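Local coordinates for protein predicted metal-dependent phosphohydrolase (Magnetospirillum magnetotacticum MS-1, PDB 3KH1) that is predicted to act as a metal-dependent phosphohydrolase of the HD-domain superfamily, probably with 5'-deoxynucleotidase activity, at residues T30-T33 / D34-R38; G66-A69 / R70-I74; H75-V78 / E79-A82; H160-R164 / A165-K169. All blocks are in the same frame, centred on the assembly; numbering follows the deposited sequence. Where two conformers were deposited one is given.

Interaction 1 (T30-T33 / D34-R38); sequences TLLT and DSSRR. With ACT (acetate ion), chain D.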
loop_
_atom_site.group_PDB
_atom_site.type_symbol
_atom_site.label_atom_id
_atom_site.label_comp_id
_atom_site.label_asym_id
_atom_site.label_seq_id
_atom_site.Cartn_x
_atom_site.Cartn_y
_atom_site.Cartn_z
ATOM N N THR A 30 1.997 -15.803 4.828
ATOM C CA THR A 30 1.763 -15.015 6.021
ATOM C C THR A 30 0.291 -14.879 6.247
ATOM O O THR A 30 -0.430 -14.606 5.334
ATOM C CB THR A 30 2.389 -13.603 5.830
ATOM O OG1 THR A 30 3.787 -13.717 5.437
ATOM C CG2 THR A 30 2.171 -12.733 7.055
ATOM N N LEU A 31 -0.143 -15.099 7.475
ATOM C CA LEU A 31 -1.533 -14.872 7.860
ATOM C C LEU A 31 -1.708 -13.487 8.426
ATOM O O LEU A 31 -0.804 -12.928 9.022
ATOM C CB LEU A 31 -2.010 -15.899 8.884
ATOM C CG LEU A 31 -1.848 -17.376 8.512
ATOM C CD1 LEU A 31 -2.381 -18.283 9.648
ATOM C CD2 LEU A 31 -2.548 -17.678 7.207
ATOM N N LEU A 32 -2.891 -12.928 8.231
ATOM C CA LEU A 32 -3.281 -11.797 9.075
ATOM C C LEU A 32 -3.110 -12.182 10.557
ATOM O O LEU A 32 -3.163 -13.339 10.944
ATOM C CB LEU A 32 -4.736 -11.401 8.803
ATOM C CG LEU A 32 -4.974 -10.442 7.621
ATOM C CD1 LEU A 32 -4.215 -10.702 6.381
ATOM C CD2 LEU A 32 -6.450 -10.132 7.453
ATOM N N THR A 33 -2.957 -11.150 11.383
ATOM C CA THR A 33 -2.654 -11.344 12.814
ATOM C C THR A 33 -3.721 -12.096 13.588
ATOM O O THR A 33 -3.399 -12.698 14.632
ATOM C CB THR A 33 -2.294 -10.009 13.503
ATOM O OG1 THR A 33 -3.424 -9.131 13.370
ATOM C CG2 THR A 33 -1.035 -9.391 12.956
ATOM N N ASP A 34 -4.951 -12.057 13.099
ATOM C CA ASP A 34 -6.044 -12.838 13.656
ATOM C C ASP A 34 -6.245 -14.239 13.027
ATOM O O ASP A 34 -7.228 -14.915 13.341
ATOM C CB ASP A 34 -7.383 -12.054 13.577
ATOM C CG ASP A 34 -7.804 -11.750 12.144
ATOM O OD1 ASP A 34 -7.138 -12.203 11.178
ATOM O OD2 ASP A 34 -8.826 -11.021 11.953
ATOM N N SER A 35 -5.282 -14.664 12.199
ATOM C CA SER A 35 -5.324 -15.961 11.495
ATOM C C SER A 35 -6.541 -16.116 10.586
ATOM O O SER A 35 -6.850 -17.254 10.154
ATOM C CB SER A 35 -5.232 -17.143 12.477
ATOM O OG SER A 35 -4.033 -17.121 13.231
ATOM N N SER A 36 -7.206 -15.026 10.218
ATOM C CA SER A 36 -8.446 -15.106 9.474
ATOM C C SER A 36 -8.297 -15.556 8.006
ATOM O O SER A 36 -9.235 -16.057 7.426
ATOM C CB SER A 36 -9.202 -13.775 9.520
ATOM O OG SER A 36 -8.480 -12.735 8.943
ATOM N N ARG A 37 -7.137 -15.277 7.417
ATOM C CA ARG A 37 -6.856 -15.574 6.007
ATOM C C ARG A 37 -5.378 -15.242 5.774
ATOM O O ARG A 37 -4.743 -14.522 6.566
ATOM C CB ARG A 37 -7.770 -14.772 5.048
ATOM C CG ARG A 37 -7.636 -13.274 5.252
ATOM C CD ARG A 37 -8.454 -12.545 4.213
ATOM N NE ARG A 37 -8.401 -11.097 4.326
ATOM C CZ ARG A 37 -7.423 -10.343 3.899
ATOM N NH1 ARG A 37 -6.320 -10.862 3.368
ATOM N NH2 ARG A 37 -7.509 -9.033 4.064
ATOM N N ARG A 38 -4.877 -15.694 4.631
ATOM C CA ARG A 38 -3.563 -15.274 4.119
ATOM C C ARG A 38 -3.593 -13.805 3.740
ATOM O O ARG A 38 -4.597 -13.295 3.200
ATOM C CB ARG A 38 -3.200 -16.102 2.899
ATOM C CG ARG A 38 -2.844 -17.544 3.209
ATOM C CD ARG A 38 -2.832 -18.396 1.940
ATOM N NE ARG A 38 -4.198 -18.466 1.411
ATOM C CZ ARG A 38 -4.543 -18.837 0.189
ATOM N NH1 ARG A 38 -3.622 -19.194 -0.700
ATOM N NH2 ARG A 38 -5.812 -18.811 -0.199
HETATM C C ACT D . -7.410 -17.987 2.953
HETATM O O ACT D . -7.663 -17.575 1.811
HETATM O OXT ACT D . -6.252 -17.889 3.369
HETATM C CH3 ACT D . -8.494 -18.567 3.805
HETATM O O HOH W 1 -4.168 -15.370 15.270
#
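A tight antiparallel hairpin joins strand 30-31 to the start of strand 38-40, with Leu31 and Arg38 facing each other as a non-hydrogen-bonded pair. Beyond them Leu32 N donates to Arg37 O at 3.0 Å. The chain then reverses through a type I beta turn from Leu32 to Ser35, closed by Ser35 N on Leu32 O at 2.8 Å. An Asx turn overlaps its second half: Asp34 OD1 takes Ser36 N at 3.0 Å and the Ser36 OG hydroxyl at 2.7 Å, both from the same face of the carboxylate. Asp34 reaches this position because its CG sits between the backbone N and the carbonyl carbon (chi1 63°), which turns the carboxylate back over the loop. The buried Leu32 lays CD2 over the centre of the Arg37 guanidinium, 3.6 Å above its plane, and the second subunit packs Asp21 on Leu32 and Asn40 on Arg37. Arg37 is extended from CG to NE, and its NH1 donates to Arg38 O while also forming a salt bridge with Glu43. Arg38 curls around an acetate, probably from the crystallisation liquor. Its backbone N and NE both donate to OXT, and NH2 reaches the other oxygen, O, at 3.0 Å, so the carboxylate meets the guanidinium at its edge. Water 1 links Thr33 O to Ser35 OG across the turn. The Thr33 hydroxyl itself is hydrogen-bonded to Asp21 of the second subunit, and a bound calcium ion lies about 3 Å from the nearest side-chain atom of Thr30.

Interaction 2 (G66-A69 / R70-I74); sequences GRVA and RMLLI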
loop_
_atom_site.group_PDB
_atom_site.type_symbol
_atom_site.label_atom_id
_atom_site.label_comp_id
_atom_site.label_asym_id
_atom_site.label_seq_id
_atom_site.Cartn_x
_atom_site.Cartn_y
_atom_site.Cartn_z
ATOM N N GLY A 66 11.232 8.277 1.758
ATOM C CA GLY A 66 10.217 8.305 0.724
ATOM C C GLY A 66 10.544 7.374 -0.431
ATOM O O GLY A 66 9.663 6.759 -1.033
ATOM N N ARG A 67 11.835 7.275 -0.737
ATOM C CA ARG A 67 12.297 6.371 -1.760
ATOM C C ARG A 67 12.178 4.915 -1.326
ATOM O O ARG A 67 11.775 4.068 -2.131
ATOM C CB ARG A 67 13.716 6.738 -2.170
ATOM C CG ARG A 67 14.265 5.943 -3.333
ATOM C CD ARG A 67 15.540 6.581 -3.908
ATOM N NE ARG A 67 16.002 5.944 -5.132
ATOM C CZ ARG A 67 16.672 4.806 -5.148
ATOM N NH1 ARG A 67 16.957 4.174 -4.000
ATOM N NH2 ARG A 67 17.037 4.312 -6.310
ATOM N N VAL A 68 12.501 4.636 -0.075
ATOM C CA VAL A 68 12.232 3.311 0.504
ATOM C C VAL A 68 10.748 2.961 0.375
ATOM O O VAL A 68 10.392 1.838 -0.031
ATOM C CB VAL A 68 12.704 3.235 1.975
ATOM C CG1 VAL A 68 12.167 1.969 2.670
ATOM C CG2 VAL A 68 14.258 3.279 2.016
ATOM N N ALA A 69 9.868 3.922 0.690
ATOM C CA ALA A 69 8.436 3.699 0.597
ATOM C C ALA A 69 8.066 3.348 -0.830
ATOM O O ALA A 69 7.323 2.394 -1.060
ATOM C CB ALA A 69 7.632 4.902 1.106
ATOM N N ARG A 70 8.537 4.132 -1.780
ATOM C CA ARG A 70 8.212 3.880 -3.207
ATOM C C ARG A 70 8.690 2.510 -3.645
ATOM O O ARG A 70 7.967 1.732 -4.263
ATOM C CB ARG A 70 8.826 4.972 -4.086
ATOM C CG ARG A 70 8.595 4.806 -5.554
ATOM C CD ARG A 70 9.050 5.935 -6.380
ATOM N NE ARG A 70 10.500 6.145 -6.411
ATOM C CZ ARG A 70 11.156 7.120 -5.780
ATOM N NH1 ARG A 70 10.577 7.818 -4.821
ATOM N NH2 ARG A 70 12.436 7.326 -6.034
HETATM N N MSE A 71 9.908 2.177 -3.248
HETATM C CA MSE A 71 10.495 0.894 -3.565
HETATM C C MSE A 71 9.648 -0.253 -2.998
HETATM O O MSE A 71 9.358 -1.234 -3.680
HETATM C CB MSE A 71 11.925 0.846 -2.979
HETATM C CG MSE A 71 12.670 -0.453 -3.187
HETATM SE SE MSE A 71 14.384 -0.445 -2.252
HETATM C CE MSE A 71 15.370 0.646 -3.507
ATOM N N LEU A 72 9.218 -0.121 -1.754
ATOM C CA LEU A 72 8.365 -1.135 -1.160
ATOM C C LEU A 72 7.012 -1.213 -1.848
ATOM O O LEU A 72 6.455 -2.306 -2.006
ATOM C CB LEU A 72 8.198 -0.894 0.338
ATOM C CG LEU A 72 9.465 -1.204 1.169
ATOM C CD1 LEU A 72 9.295 -0.624 2.582
ATOM C CD2 LEU A 72 9.711 -2.672 1.179
ATOM N N LEU A 73 6.434 -0.093 -2.212
ATOM C CA LEU A 73 5.129 -0.109 -2.889
ATOM C C LEU A 73 5.225 -0.895 -4.203
ATOM O O LEU A 73 4.265 -1.537 -4.607
ATOM C CB LEU A 73 4.617 1.274 -3.167
ATOM C CG LEU A 73 4.261 2.081 -1.892
ATOM C CD1 LEU A 73 3.972 3.540 -2.269
ATOM C CD2 LEU A 73 3.011 1.467 -1.192
ATOM N N ILE A 74 6.380 -0.874 -4.873
ATOM C CA ILE A 74 6.476 -1.533 -6.186
ATOM C C ILE A 74 7.192 -2.882 -6.159
ATOM O O ILE A 74 7.251 -3.560 -7.187
ATOM C CB ILE A 74 7.072 -0.594 -7.275
ATOM C CG1 ILE A 74 8.510 -0.160 -7.000
ATOM C CG2 ILE A 74 6.176 0.617 -7.407
ATOM C CD1 ILE A 74 9.603 -1.182 -7.389
#
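Arg67 and Arg70 cross obliquely along one side of helix 65-74, where Arg70, bent at chi3 (66°), brings NH2 against the extended Arg67 chain, with Arg67 CA over one guanidinium face. Starting at the root, Arg67 CB is 4.1 Å from Arg70 NH2. Its CG, trans to the backbone N (chi1 -174°), comes closest to the same nitrogen, at 3.5 Å. CD and NE follow at 3.8 and 3.9 Å from Arg70 NH2, and at the tip Arg67 NH1 meets the methyl CE of Met71, a selenomethionine in this crystal. The two guanidinium planes stand 87° apart. The i to i+4 ladder of the helix underlies this: Arg70 N bonds Gly66 O and Met71 N bonds Arg67 O, while Leu72 N and Leu73 N do the same with Val68 O and Ala69 O. The closeness of two cations is probably eased because Arg67 NH1 and NH2 form salt bridges with Asp133 and Glu125. A leucine in place of Arg67 would probably leave Asp133 and Glu125 without their positive partner. On another side of the helix, Val68 CG1 and Leu72 CD1, one turn apart, lie side by side at 3.9 Å, against helices 41-54 and 132-151.

Interaction 3 (H75-V78 / E79-A82); sequences HDIV and EIDA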
loop_
_atom_site.group_PDB
_atom_site.type_symbol
_atom_site.label_atom_id
_atom_site.label_comp_id
_atom_site.label_asym_id
_atom_site.label_seq_id
_atom_site.Cartn_x
_atom_site.Cartn_y
_atom_site.Cartn_z
ATOM N N HIS A 75 7.777 -3.274 -5.017
ATOM C CA HIS A 75 8.702 -4.400 -4.970
ATOM C C HIS A 75 8.124 -5.746 -5.364
ATOM O O HIS A 75 8.885 -6.602 -5.775
ATOM C CB HIS A 75 9.420 -4.520 -3.582
ATOM C CG HIS A 75 8.644 -5.301 -2.565
ATOM N ND1 HIS A 75 7.549 -4.788 -1.873
ATOM C CD2 HIS A 75 8.776 -6.595 -2.166
ATOM C CE1 HIS A 75 7.054 -5.741 -1.084
ATOM N NE2 HIS A 75 7.799 -6.837 -1.226
ATOM N N ASP A 76 6.814 -5.915 -5.201
ATOM C CA ASP A 76 6.147 -7.146 -5.553
ATOM C C ASP A 76 5.296 -7.086 -6.810
ATOM O O ASP A 76 4.645 -8.068 -7.179
ATOM C CB ASP A 76 5.297 -7.690 -4.395
ATOM C CG ASP A 76 6.079 -8.614 -3.472
ATOM O OD1 ASP A 76 7.148 -9.126 -3.885
ATOM O OD2 ASP A 76 5.540 -8.858 -2.375
ATOM N N ILE A 77 5.346 -6.001 -7.550
ATOM C CA ILE A 77 4.566 -5.938 -8.798
ATOM C C ILE A 77 4.856 -7.096 -9.738
ATOM O O ILE A 77 3.919 -7.632 -10.372
ATOM C CB ILE A 77 4.683 -4.556 -9.453
ATOM C CG1 ILE A 77 3.831 -3.530 -8.624
ATOM C CG2 ILE A 77 4.298 -4.613 -10.953
ATOM C CD1 ILE A 77 4.060 -2.064 -9.009
ATOM N N VAL A 78 6.123 -7.523 -9.810
ATOM C CA VAL A 78 6.422 -8.676 -10.654
ATOM C C VAL A 78 5.634 -9.941 -10.312
ATOM O O VAL A 78 5.411 -10.806 -11.198
ATOM C CB VAL A 78 7.934 -9.033 -10.664
ATOM C CG1 VAL A 78 8.727 -7.912 -11.402
ATOM C CG2 VAL A 78 8.472 -9.347 -9.234
ATOM N N GLU A 79 5.184 -10.072 -9.063
ATOM C CA GLU A 79 4.417 -11.252 -8.656
ATOM C C GLU A 79 3.047 -11.371 -9.332
ATOM O O GLU A 79 2.445 -12.441 -9.308
ATOM C CB GLU A 79 4.329 -11.362 -7.117
ATOM C CG GLU A 79 5.742 -11.407 -6.460
ATOM C CD GLU A 79 5.790 -12.003 -5.073
ATOM O OE1 GLU A 79 4.761 -12.139 -4.421
ATOM O OE2 GLU A 79 6.929 -12.373 -4.667
ATOM N N ILE A 80 2.521 -10.287 -9.901
ATOM C CA ILE A 80 1.298 -10.368 -10.711
ATOM C C ILE A 80 1.406 -11.494 -11.709
ATOM O O ILE A 80 0.428 -12.213 -11.915
ATOM C CB ILE A 80 0.958 -9.024 -11.385
ATOM C CG1 ILE A 80 0.512 -7.996 -10.350
ATOM C CG2 ILE A 80 -0.073 -9.193 -12.495
ATOM C CD1 ILE A 80 0.556 -6.585 -10.833
ATOM N N ASP A 81 2.552 -11.598 -12.391
ATOM C CA ASP A 81 2.782 -12.654 -13.352
ATOM C C ASP A 81 3.560 -13.827 -12.750
ATOM O O ASP A 81 3.350 -14.985 -13.152
ATOM C CB ASP A 81 3.567 -12.145 -14.578
ATOM C CG ASP A 81 2.793 -11.175 -15.474
ATOM O OD1 ASP A 81 1.574 -10.907 -15.243
ATOM O OD2 ASP A 81 3.464 -10.751 -16.482
ATOM N N ALA A 82 4.514 -13.551 -11.857
ATOM C CA ALA A 82 5.409 -14.616 -11.357
ATOM C C ALA A 82 4.850 -15.398 -10.172
ATOM O O ALA A 82 5.377 -16.480 -9.869
ATOM C CB ALA A 82 6.786 -14.063 -11.011
#
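Val78 O is gripped by two backbone donors, Ala82 N at 3.0 Å in the carbonyl plane and Asp81 N at 3.2 Å from above it. One step earlier, Ile80 N donates to Ile77 O at 3.0 Å. Earlier still, Glu79 N closes a type I turn on Asp76 O at 2.8 Å. Together these bonds turn the chain from the end of helix 65-74 into the short helix 79-82. The turn begins at the His75-Asp76 doublet that gives the HD superfamily its name and that in relatives contributes to a metal site; here the bound calcium lies about 12 Å from the side chain of Asp76. Across the turn the carboxylates of Asp76 and Glu79 stack, their planes 22° apart, with Asp76 OD1 3.3 Å from Glu79 OE2. Glu79 brings its group there with CG beside the backbone N (chi1 -57°) and an extended chain beyond. The two like-charged groups thus lie close together, and the carboxylates of Asp41 and Asp84 also lie close to Glu79 OE1, forming a cluster of acidic groups. Asp76 CB sits 4.1 Å above the imidazole plane of His75, over its centre, while His75 ND1 is hydrogen-bonded to Leu72 O. Ile77 CG2 and Ile80 CD1 touch at 4.2 Å.

Interaction 4 (H160-R164 / A165-K169); sequences HGVTR and AKVDK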
loop_
_atom_site.group_PDB
_atom_site.type_symbol
_atom_site.label_atom_id
_atom_site.label_comp_id
_atom_site.label_asym_id
_atom_site.label_seq_id
_atom_site.Cartn_x
_atom_site.Cartn_y
_atom_site.Cartn_z
ATOM N N HIS A 160 4.491 -25.115 8.024
ATOM C CA HIS A 160 5.540 -25.214 7.035
ATOM C C HIS A 160 6.846 -25.803 7.576
ATOM O O HIS A 160 7.802 -25.893 6.797
ATOM C CB HIS A 160 5.837 -23.861 6.427
ATOM C CG HIS A 160 4.752 -23.358 5.537
ATOM N ND1 HIS A 160 4.690 -23.666 4.181
ATOM C CD2 HIS A 160 3.634 -22.640 5.820
ATOM C CE1 HIS A 160 3.603 -23.102 3.670
ATOM N NE2 HIS A 160 2.942 -22.489 4.635
ATOM N N GLY A 161 6.889 -26.239 8.825
ATOM C CA GLY A 161 8.098 -26.867 9.336
ATOM C C GLY A 161 9.271 -25.923 9.486
ATOM O O GLY A 161 10.439 -26.375 9.402
ATOM N N VAL A 162 9.015 -24.650 9.744
ATOM C CA VAL A 162 10.112 -23.674 9.866
ATOM C C VAL A 162 10.738 -23.860 11.243
ATOM O O VAL A 162 10.049 -24.082 12.224
ATOM C CB VAL A 162 9.658 -22.222 9.667
ATOM C CG1 VAL A 162 10.865 -21.237 9.677
ATOM C CG2 VAL A 162 8.873 -22.077 8.358
ATOM N N THR A 163 12.054 -23.836 11.303
ATOM C CA THR A 163 12.799 -24.040 12.543
ATOM C C THR A 163 13.559 -22.752 12.893
ATOM O O THR A 163 13.708 -21.866 12.061
ATOM C CB THR A 163 13.859 -25.124 12.347
ATOM O OG1 THR A 163 14.721 -24.744 11.272
ATOM C CG2 THR A 163 13.236 -26.515 12.059
ATOM N N ARG A 164 14.072 -22.659 14.124
ATOM C CA ARG A 164 14.922 -21.529 14.504
ATOM C C ARG A 164 16.066 -21.363 13.514
ATOM O O ARG A 164 16.408 -20.255 13.140
ATOM C CB ARG A 164 15.550 -21.706 15.886
ATOM C CG ARG A 164 16.551 -20.576 16.283
ATOM C CD ARG A 164 15.821 -19.245 16.352
ATOM N NE ARG A 164 16.651 -18.045 16.459
ATOM C CZ ARG A 164 16.725 -17.307 17.549
ATOM N NH1 ARG A 164 16.062 -17.660 18.636
ATOM N NH2 ARG A 164 17.423 -16.204 17.537
ATOM N N ALA A 165 16.701 -22.472 13.129
ATOM C CA ALA A 165 17.826 -22.404 12.205
ATOM C C ALA A 165 17.475 -21.721 10.887
ATOM O O ALA A 165 18.245 -20.898 10.383
ATOM C CB ALA A 165 18.434 -23.808 11.939
ATOM N N LYS A 166 16.286 -21.998 10.350
ATOM C CA LYS A 166 15.836 -21.356 9.104
ATOM C C LYS A 166 15.582 -19.860 9.292
ATOM O O LYS A 166 15.951 -19.035 8.447
ATOM C CB LYS A 166 14.598 -22.055 8.524
ATOM C CG LYS A 166 14.846 -23.475 8.035
ATOM C CD LYS A 166 13.579 -24.060 7.414
ATOM C CE LYS A 166 13.671 -25.563 7.213
ATOM N NZ LYS A 166 12.558 -26.086 6.324
ATOM N N VAL A 167 14.980 -19.496 10.422
ATOM C CA VAL A 167 14.744 -18.083 10.716
ATOM C C VAL A 167 16.054 -17.344 10.947
ATOM O O VAL A 167 16.230 -16.208 10.518
ATOM C CB VAL A 167 13.785 -17.911 11.896
ATOM C CG1 VAL A 167 13.669 -16.432 12.287
ATOM C CG2 VAL A 167 12.417 -18.547 11.571
ATOM N N ASP A 168 16.999 -18.011 11.594
ATOM C CA ASP A 168 18.300 -17.408 11.881
ATOM C C ASP A 168 19.048 -17.059 10.617
ATOM O O ASP A 168 19.902 -16.173 10.595
ATOM C CB ASP A 168 19.198 -18.352 12.703
ATOM C CG ASP A 168 18.886 -18.316 14.179
ATOM O OD1 ASP A 168 18.226 -17.347 14.651
ATOM O OD2 ASP A 168 19.335 -19.253 14.892
ATOM N N LYS A 169 18.778 -17.770 9.544
ATOM C CA LYS A 169 19.389 -17.438 8.271
ATOM C C LYS A 169 18.894 -16.094 7.708
ATOM O O LYS A 169 19.625 -15.455 6.956
ATOM C CB LYS A 169 19.175 -18.574 7.253
ATOM C CG LYS A 169 19.988 -19.836 7.573
HETATM O O HOH W 2 10.020 -24.539 5.729
HETATM O O HOH W 3 19.524 -15.218 15.861
#
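Thr163 and Lys166 meet at the start of helix 164-177, where Thr163 is the N-cap. Its hydroxyl, turned back over the helix start (chi1 57°), accepts from Lys166 N at 3.3 Å. The Lys166 side chain runs extended back past the cap, its CG 3.5 Å from Thr163 OG1 and its NZ joined to His160 O through water 2. On the buried face Val162 CG1 crosses Val167 CG2 at about a right angle, 3.6 Å away. The first full backbone bonds of the helix run from Val167 N to Thr163 O and from Asp168 N to Arg164 O. Arg164 bends at chi2 (63°), folding its guanidinium back towards Asp168, one turn on. NE points at Asp168 OD1 almost straight, but the 2.5 Å separation is very short and Arg164 was deposited in two conformers, so the exact length is doubtful. The planes of the two groups are 63° apart, and water 3 bridges Arg164 NH2 and Asp168 OD1. With an alanine at Asp168, Arg164 NE would probably be left without its carboxylate and the guanidinium freer to turn. The i to i+4 salt bridge is likely to help hold the first turn of the helix, with Asp190 sharing the arginine.

Along the chain the four contacts follow in series, all within the HD-domain range. Interactions 2 and 3 adjoin in sequence, their centres 15 Å apart, and carry the chain from helix 65-74 through the His-Asp doublet into helix 79-82. Interaction 1, the hairpin between strands 30-31 and 38-40, lies on the other side of the chain's centre from interaction 2, with 24 Å between centres. Interaction 4 opens helix 164-177 and comes within about 7 Å of interaction 1 at the nearest atoms; both lie close to the bound calcium. Interactions 1 and 2 also touch the second subunit, so the dimer interface draws on both the hairpin and the helical core.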